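Local structure of 5'-tyrosyl-DNA phosphodiesterase (Caenorhabditis elegans, 4FVA) at residues D182-A186 with A187-N191; R27-L30 with T31-A35. The protein belongs to the endonuclease/exonuclease/phosphatase family, with a DNase I-like fold, and carries a bound magnesium ion. All blocks are in the same frame, centred on the assembly; numbering follows the deposited sequence.

Contact 1 of 2, residues D182-A186 with A187-N191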
ATOM      1  N   ASP A 182      -2.427 -13.329   3.323  1.00 21.89           N
ATOM      2  CA  ASP A 182      -3.089 -12.152   2.803  1.00 23.84           C
ATOM      3  C   ASP A 182      -3.940 -11.565   3.922  1.00 23.82           C
ATOM      4  O   ASP A 182      -4.801 -12.240   4.487  1.00 28.19           O
ATOM      5  CB  ASP A 182      -3.946 -12.562   1.603  1.00 25.85           C
ATOM      6  CG  ASP A 182      -4.726 -11.411   1.021  1.00 25.64           C
ATOM      7  OD1 ASP A 182      -5.198 -10.567   1.808  1.00 28.56           O
ATOM      8  OD2 ASP A 182      -4.905 -11.379  -0.220  1.00 33.53           O
ATOM      9  N   ALA A 183      -3.680 -10.308   4.261  1.00 23.90           N
ATOM     10  CA  ALA A 183      -4.341  -9.666   5.402  1.00 21.20           C
ATOM     11  C   ALA A 183      -5.865  -9.705   5.311  1.00 27.45           C
ATOM     12  O   ALA A 183      -6.547  -9.987   6.297  1.00 23.50           O
ATOM     13  CB  ALA A 183      -3.843  -8.225   5.569  1.00 20.97           C
ATOM     14  N   TRP A 184      -6.408  -9.402   4.139  1.00 24.46           N
ATOM     15  CA  TRP A 184      -7.853  -9.431   3.986  1.00 27.47           C
ATOM     16  C   TRP A 184      -8.449 -10.812   4.211  1.00 33.47           C
ATOM     17  O   TRP A 184      -9.501 -10.950   4.848  1.00 29.75           O
ATOM     18  CB  TRP A 184      -8.275  -8.925   2.614  1.00 24.84           C
ATOM     19  CG  TRP A 184      -9.743  -9.108   2.376  1.00 26.62           C
ATOM     20  CD1 TRP A 184     -10.763  -8.373   2.923  1.00 28.04           C
ATOM     21  CD2 TRP A 184     -10.361 -10.064   1.504  1.00 31.49           C
ATOM     22  NE1 TRP A 184     -11.976  -8.828   2.455  1.00 27.54           N
ATOM     23  CE2 TRP A 184     -11.757  -9.859   1.578  1.00 33.38           C
ATOM     24  CE3 TRP A 184      -9.870 -11.072   0.666  1.00 30.61           C
ATOM     25  CZ2 TRP A 184     -12.669 -10.633   0.849  1.00 37.64           C
ATOM     26  CZ3 TRP A 184     -10.780 -11.844  -0.055  1.00 34.64           C
ATOM     27  CH2 TRP A 184     -12.161 -11.614   0.039  1.00 32.93           C
ATOM     28  N   GLU A 185      -7.795 -11.823   3.647  1.00 38.30           N
ATOM     29  CA  GLU A 185      -8.222 -13.205   3.825  1.00 36.50           C
ATOM     30  C   GLU A 185      -8.129 -13.636   5.277  1.00 29.10           C
ATOM     31  O   GLU A 185      -9.075 -14.195   5.820  1.00 30.24           O
ATOM     32  CB  GLU A 185      -7.383 -14.145   2.963  1.00 35.05           C
ATOM     33  CG  GLU A 185      -7.638 -14.054   1.472  1.00 33.70           C
ATOM     34  CD  GLU A 185      -6.697 -14.958   0.709  1.00 41.33           C
ATOM     35  OE1 GLU A 185      -6.743 -14.976  -0.538  1.00 45.68           O
ATOM     36  OE2 GLU A 185      -5.907 -15.661   1.374  1.00 41.27           O
ATOM     37  N   ALA A 186      -6.988 -13.366   5.905  1.00 27.64           N
ATOM     38  CA  ALA A 186      -6.763 -13.750   7.297  1.00 28.41           C
ATOM     39  C   ALA A 186      -7.709 -13.041   8.260  1.00 33.37           C
ATOM     40  O   ALA A 186      -7.940 -13.506   9.379  1.00 33.59           O
ATOM     41  CB  ALA A 186      -5.309 -13.498   7.689  1.00 27.00           C
ATOM     42  N   ALA A 187      -8.232 -11.893   7.844  1.00 30.78           N
ATOM     43  CA  ALA A 187      -9.176 -11.168   8.678  1.00 25.38           C
ATOM     44  C   ALA A 187     -10.586 -11.729   8.532  1.00 32.75           C
ATOM     45  O   ALA A 187     -11.481 -11.340   9.280  1.00 36.49           O
ATOM     46  CB  ALA A 187      -9.158  -9.677   8.342  1.00 31.25           C
ATOM     47  N   GLY A 188     -10.790 -12.623   7.561  1.00 30.80           N
ATOM     48  CA  GLY A 188     -12.088 -13.255   7.398  1.00 28.23           C
ATOM     49  C   GLY A 188     -12.713 -13.211   6.012  1.00 39.74           C
ATOM     50  O   GLY A 188     -13.884 -13.572   5.855  1.00 43.49           O
ATOM     51  N   SER A 189     -11.974 -12.734   5.013  1.00 38.97           N
ATOM     52  CA  SER A 189     -12.524 -12.612   3.656  1.00 43.28           C
ATOM     53  C   SER A 189     -13.905 -11.971   3.665  1.00 39.07           C
ATOM     54  O   SER A 189     -14.826 -12.443   2.989  1.00 39.61           O
ATOM     55  CB  SER A 189     -12.590 -13.974   2.948  1.00 43.04           C
ATOM     56  OG  SER A 189     -11.292 -14.508   2.736  1.00 45.53           O
ATOM     57  N   ASP A 190     -14.032 -10.873   4.400  1.00 37.80           N
ATOM     58  CA  ASP A 190     -15.299 -10.158   4.507  1.00 35.48           C
ATOM     59  C   ASP A 190     -15.686  -9.476   3.196  1.00 39.56           C
ATOM     60  O   ASP A 190     -14.908  -8.691   2.638  1.00 37.75           O
ATOM     61  CB  ASP A 190     -15.222  -9.128   5.641  1.00 34.43           C
ATOM     62  CG  ASP A 190     -16.546  -8.397   5.871  1.00 41.36           C
ATOM     63  OD1 ASP A 190     -17.424  -8.448   4.986  1.00 41.74           O
ATOM     64  OD2 ASP A 190     -16.710  -7.762   6.938  1.00 42.69           O
ATOM     65  N   ASN A 191     -16.877  -9.786   2.686  1.00 34.86           N
ATOM     66  CA  ASN A 191     -17.359  -9.143   1.464  1.00 39.62           C
ATOM     67  C   ASN A 191     -17.463  -7.619   1.585  1.00 37.94           C
ATOM     68  O   ASN A 191     -17.277  -6.902   0.598  1.00 39.70           O
ATOM     69  CB  ASN A 191     -18.718  -9.716   1.041  1.00 51.03           C
ATOM     70  CG  ASN A 191     -18.630 -11.161   0.596  1.00 62.54           C
ATOM     71  OD1 ASN A 191     -19.002 -12.071   1.335  1.00 71.61           O
ATOM     72  ND2 ASN A 191     -18.151 -11.377  -0.627  1.00 63.95           N
TER
HETATM   73  O   HOH W   1     -11.665  -9.700   5.631  1.00 29.28           O
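Trp-184 reaches past the end of its own short helix and takes hold of the turn that follows. Its indole N-H donates to Asp-190 O, with NE1 to O at 2.9 Å and the oxygen only 4° out of the ring plane. One face of the same ring lies against the backbone of Ser-189 in a CH-pi contact: CA of Ser-189 stands 3.6 Å from the centre of the six-membered ring of Trp-184. With CG anti to the backbone N (chi1 173°), the indole lies with its face on Ser-189 and its N-H edge toward Asp-190.

Backbone bonds close the helix in a Schellman motif. Ser-189 N donates to Trp-184 O (3.1 Å), and Gly-188 N to Glu-185 O (2.9 Å), while Gly-188 itself takes a positive phi of 128° that turns the chain out of the helix. A water bridges the same corner, donating to Trp-184 O at 2.6 Å and accepting from Asp-190 N at 2.9 Å. At the other end Asp-182 is the N-cap; its OD1 accepts weakly from the backbone N of Trp-184 and of Glu-185.

Asp-182, at the end of strand 181-182, forms a salt bridge through OD2 with Arg-214 of strand 212-221. The helix itself lies on strand 226-232, Ala-183 and Ala-186 touching Val-227 and Phe-229 meeting the Trp-184 ring edge-to-face.

Contact 2 of 2, residues R27-L30 with T31-A35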
ATOM      1  N   ARG A  27      -7.716  16.588 -11.736  1.00 21.84           N
ATOM      2  CA  ARG A  27      -8.943  17.225 -11.267  1.00 28.36           C
ATOM      3  C   ARG A  27      -9.040  17.321  -9.739  1.00 33.06           C
ATOM      4  O   ARG A  27      -9.012  16.304  -9.047  1.00 28.51           O
ATOM      5  CB  ARG A  27     -10.154  16.465 -11.809  1.00 34.50           C
ATOM      6  CG  ARG A  27     -10.185  16.407 -13.342  1.00 59.46           C
ATOM      7  CD  ARG A  27     -11.153  15.353 -13.892  1.00 69.75           C
ATOM      8  NE  ARG A  27     -10.778  13.996 -13.493  1.00 74.31           N
ATOM      9  CZ  ARG A  27     -11.484  12.906 -13.779  1.00 76.52           C
ATOM     10  NH1 ARG A  27     -12.610  13.001 -14.475  1.00 77.90           N
ATOM     11  NH2 ARG A  27     -11.060  11.717 -13.372  1.00 77.46           N
ATOM     12  N   SER A  28      -9.170  18.541  -9.220  1.00 36.44           N
ATOM     13  CA  SER A  28      -9.299  18.764  -7.777  1.00 30.99           C
ATOM     14  C   SER A  28      -8.152  18.125  -6.991  1.00 22.04           C
ATOM     15  O   SER A  28      -8.335  17.698  -5.846  1.00 25.65           O
ATOM     16  CB  SER A  28     -10.636  18.217  -7.261  1.00 26.86           C
ATOM     17  OG  SER A  28     -11.730  18.947  -7.781  1.00 31.76           O
ATOM     18  N   LEU A  29      -6.978  18.053  -7.609  1.00 21.66           N
ATOM     19  CA  LEU A  29      -5.836  17.374  -7.001  1.00 25.76           C
ATOM     20  C   LEU A  29      -5.464  17.918  -5.607  1.00 23.28           C
ATOM     21  O   LEU A  29      -5.211  17.146  -4.671  1.00 22.85           O
ATOM     22  CB  LEU A  29      -4.628  17.389  -7.939  1.00 20.93           C
ATOM     23  CG  LEU A  29      -3.387  16.660  -7.415  1.00 20.56           C
ATOM     24  CD1 LEU A  29      -3.700  15.180  -7.185  1.00 20.59           C
ATOM     25  CD2 LEU A  29      -2.193  16.813  -8.392  1.00 22.33           C
ATOM     26  N   LEU A  30      -5.362  19.239  -5.479  1.00 25.17           N
ATOM     27  CA  LEU A  30      -4.990  19.822  -4.191  1.00 31.03           C
ATOM     28  C   LEU A  30      -6.028  19.506  -3.125  1.00 21.61           C
ATOM     29  O   LEU A  30      -5.692  19.042  -2.038  1.00 25.78           O
ATOM     30  CB  LEU A  30      -4.753  21.337  -4.297  1.00 30.68           C
ATOM     31  CG  LEU A  30      -4.341  22.008  -2.970  1.00 33.98           C
ATOM     32  CD1 LEU A  30      -3.090  21.370  -2.394  1.00 27.56           C
ATOM     33  CD2 LEU A  30      -4.073  23.486  -3.183  1.00 31.71           C
ATOM     34  N   THR A  31      -7.299  19.718  -3.439  1.00 24.15           N
ATOM     35  CA  THR A  31      -8.343  19.425  -2.467  1.00 22.35           C
ATOM     36  C   THR A  31      -8.294  17.952  -2.060  1.00 25.10           C
ATOM     37  O   THR A  31      -8.449  17.614  -0.873  1.00 22.36           O
ATOM     38  CB  THR A  31      -9.739  19.786  -3.018  1.00 25.85           C
ATOM     39  OG1 THR A  31      -9.809  21.195  -3.257  1.00 26.19           O
ATOM     40  CG2 THR A  31     -10.834  19.400  -2.042  1.00 26.39           C
ATOM     41  N   ARG A  32      -8.079  17.082  -3.044  1.00 22.10           N
ATOM     42  CA  ARG A  32      -8.029  15.644  -2.792  1.00 22.02           C
ATOM     43  C   ARG A  32      -6.814  15.260  -1.933  1.00 21.66           C
ATOM     44  O   ARG A  32      -6.929  14.426  -1.030  1.00 21.70           O
ATOM     45  CB  ARG A  32      -8.069  14.842  -4.107  1.00 21.95           C
ATOM     46  CG  ARG A  32      -9.414  14.926  -4.874  1.00 22.37           C
ATOM     47  CD  ARG A  32      -9.318  14.374  -6.314  1.00 22.30           C
ATOM     48  NE  ARG A  32      -8.510  13.173  -6.320  1.00 26.93           N
ATOM     49  CZ  ARG A  32      -7.444  12.964  -7.081  1.00 28.68           C
ATOM     50  NH1 ARG A  32      -7.082  13.850  -7.997  1.00 28.87           N
ATOM     51  NH2 ARG A  32      -6.767  11.829  -6.939  1.00 23.69           N
ATOM     52  N   MET A  33      -5.658  15.869  -2.198  1.00 21.33           N
ATOM     53  CA  MET A  33      -4.473  15.547  -1.391  1.00 21.01           C
ATOM     54  C   MET A  33      -4.648  16.037   0.056  1.00 21.17           C
ATOM     55  O   MET A  33      -4.217  15.378   0.993  1.00 21.07           O
ATOM     56  CB  MET A  33      -3.184  16.106  -2.004  1.00 20.65           C
ATOM     57  CG  MET A  33      -2.808  15.507  -3.371  1.00 20.46           C
ATOM     58  SD  MET A  33      -2.689  13.707  -3.371  1.00 21.00           S
ATOM     59  CE  MET A  33      -4.378  13.285  -3.758  1.00 20.78           C
ATOM     60  N   LYS A  34      -5.286  17.196   0.226  1.00 21.44           N
ATOM     61  CA  LYS A  34      -5.639  17.669   1.563  1.00 24.66           C
ATOM     62  C   LYS A  34      -6.561  16.669   2.251  1.00 21.93           C
ATOM     63  O   LYS A  34      -6.423  16.417   3.439  1.00 22.36           O
ATOM     64  CB  LYS A  34      -6.317  19.043   1.508  1.00 27.36           C
ATOM     65  CG  LYS A  34      -5.386  20.193   1.142  1.00 21.77           C
ATOM     66  CD  LYS A  34      -6.175  21.511   1.067  1.00 28.49           C
ATOM     67  CE  LYS A  34      -5.262  22.695   0.751  1.00 34.86           C
ATOM     68  NZ  LYS A  34      -6.013  23.978   0.575  1.00 38.75           N
ATOM     69  N   ALA A  35      -7.526  16.124   1.510  1.00 23.63           N
ATOM     70  CA  ALA A  35      -8.429  15.109   2.067  1.00 22.40           C
ATOM     71  C   ALA A  35      -7.665  13.840   2.445  1.00 22.11           C
ATOM     72  O   ALA A  35      -7.934  13.221   3.488  1.00 22.24           O
ATOM     73  CB  ALA A  35      -9.572  14.792   1.097  1.00 22.69           C
TER
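Arg-32 folds back along the first turn of helix 29-43 and reaches the residue before the N-cap. Its NH1 donates to Arg-27 O in a long bond of 3.3 Å along a fairly straight N-H line (162°), the oxygen lying close to the guanidinium plane. The bend at chi3 (41°) swings the guanidinium back toward Arg-27, while CD of Arg-32 rests on the same oxygen, 3.4 Å from Arg-27 O. Leu-29 lends its CD1 branch to two neighbours one turn on, touching NH1 of Arg-32 obliquely and CG of Met-33, the latter pair 3.9 Å apart. Farther round the helix, the extended chain of Lys-34 brings its CE to CG of Leu-30, also at 3.9 Å, the two side chains meeting at a slant through CE alone.

Behind these side chains runs the regular helical ladder: Arg-32 N to Ser-28 O (2.9 Å), Met-33 N to Leu-29 O (2.8 Å) and Lys-34 N to Leu-30 O (2.9 Å). Ser-28 holds the N-cap position without a side-chain capping bond.

Further out, backbone oxygens fix the guanidinium of Arg-32: Asp-22 O takes NH2, Pro-244 O takes NE, and Asp-25 O shares NH1. Asp-22 is also a magnesium ligand, and the Arg-32 side chain lies about 7 Å from the ion, so this arginine probably helps position the loop carrying that ligand. Helix 29-43 is the crossover of a beta-alpha-beta unit between strands 13-20 and 47-53, and Leu-30, Met-33 and Lys-34 all touch Pro-60 of helix 59-62.

In the fold
From the N terminus the chain runs along strand 13-20 and through the loop bearing Asp-22 into contact 2, where helix 29-43 begins; that helix then leads to strand 47-53, which carries Glu-52, which with Asp-22 binds the magnesium ion. Contact 1 starts much later, on the last residue of strand 181-182, and runs through helix 183-186 into the loop before strand 197-198. Each is one unbroken stretch, so neither closes a long loop; they follow in series without nesting or crossing. The centres of contacts 1 and 2 are about 30 Å apart. Contact 2 ties a helix start to the metal-site loop, whereas contact 1 fastens a short helix and its exit turn beside strands 212-221 and 226-232, which belong to different sheets.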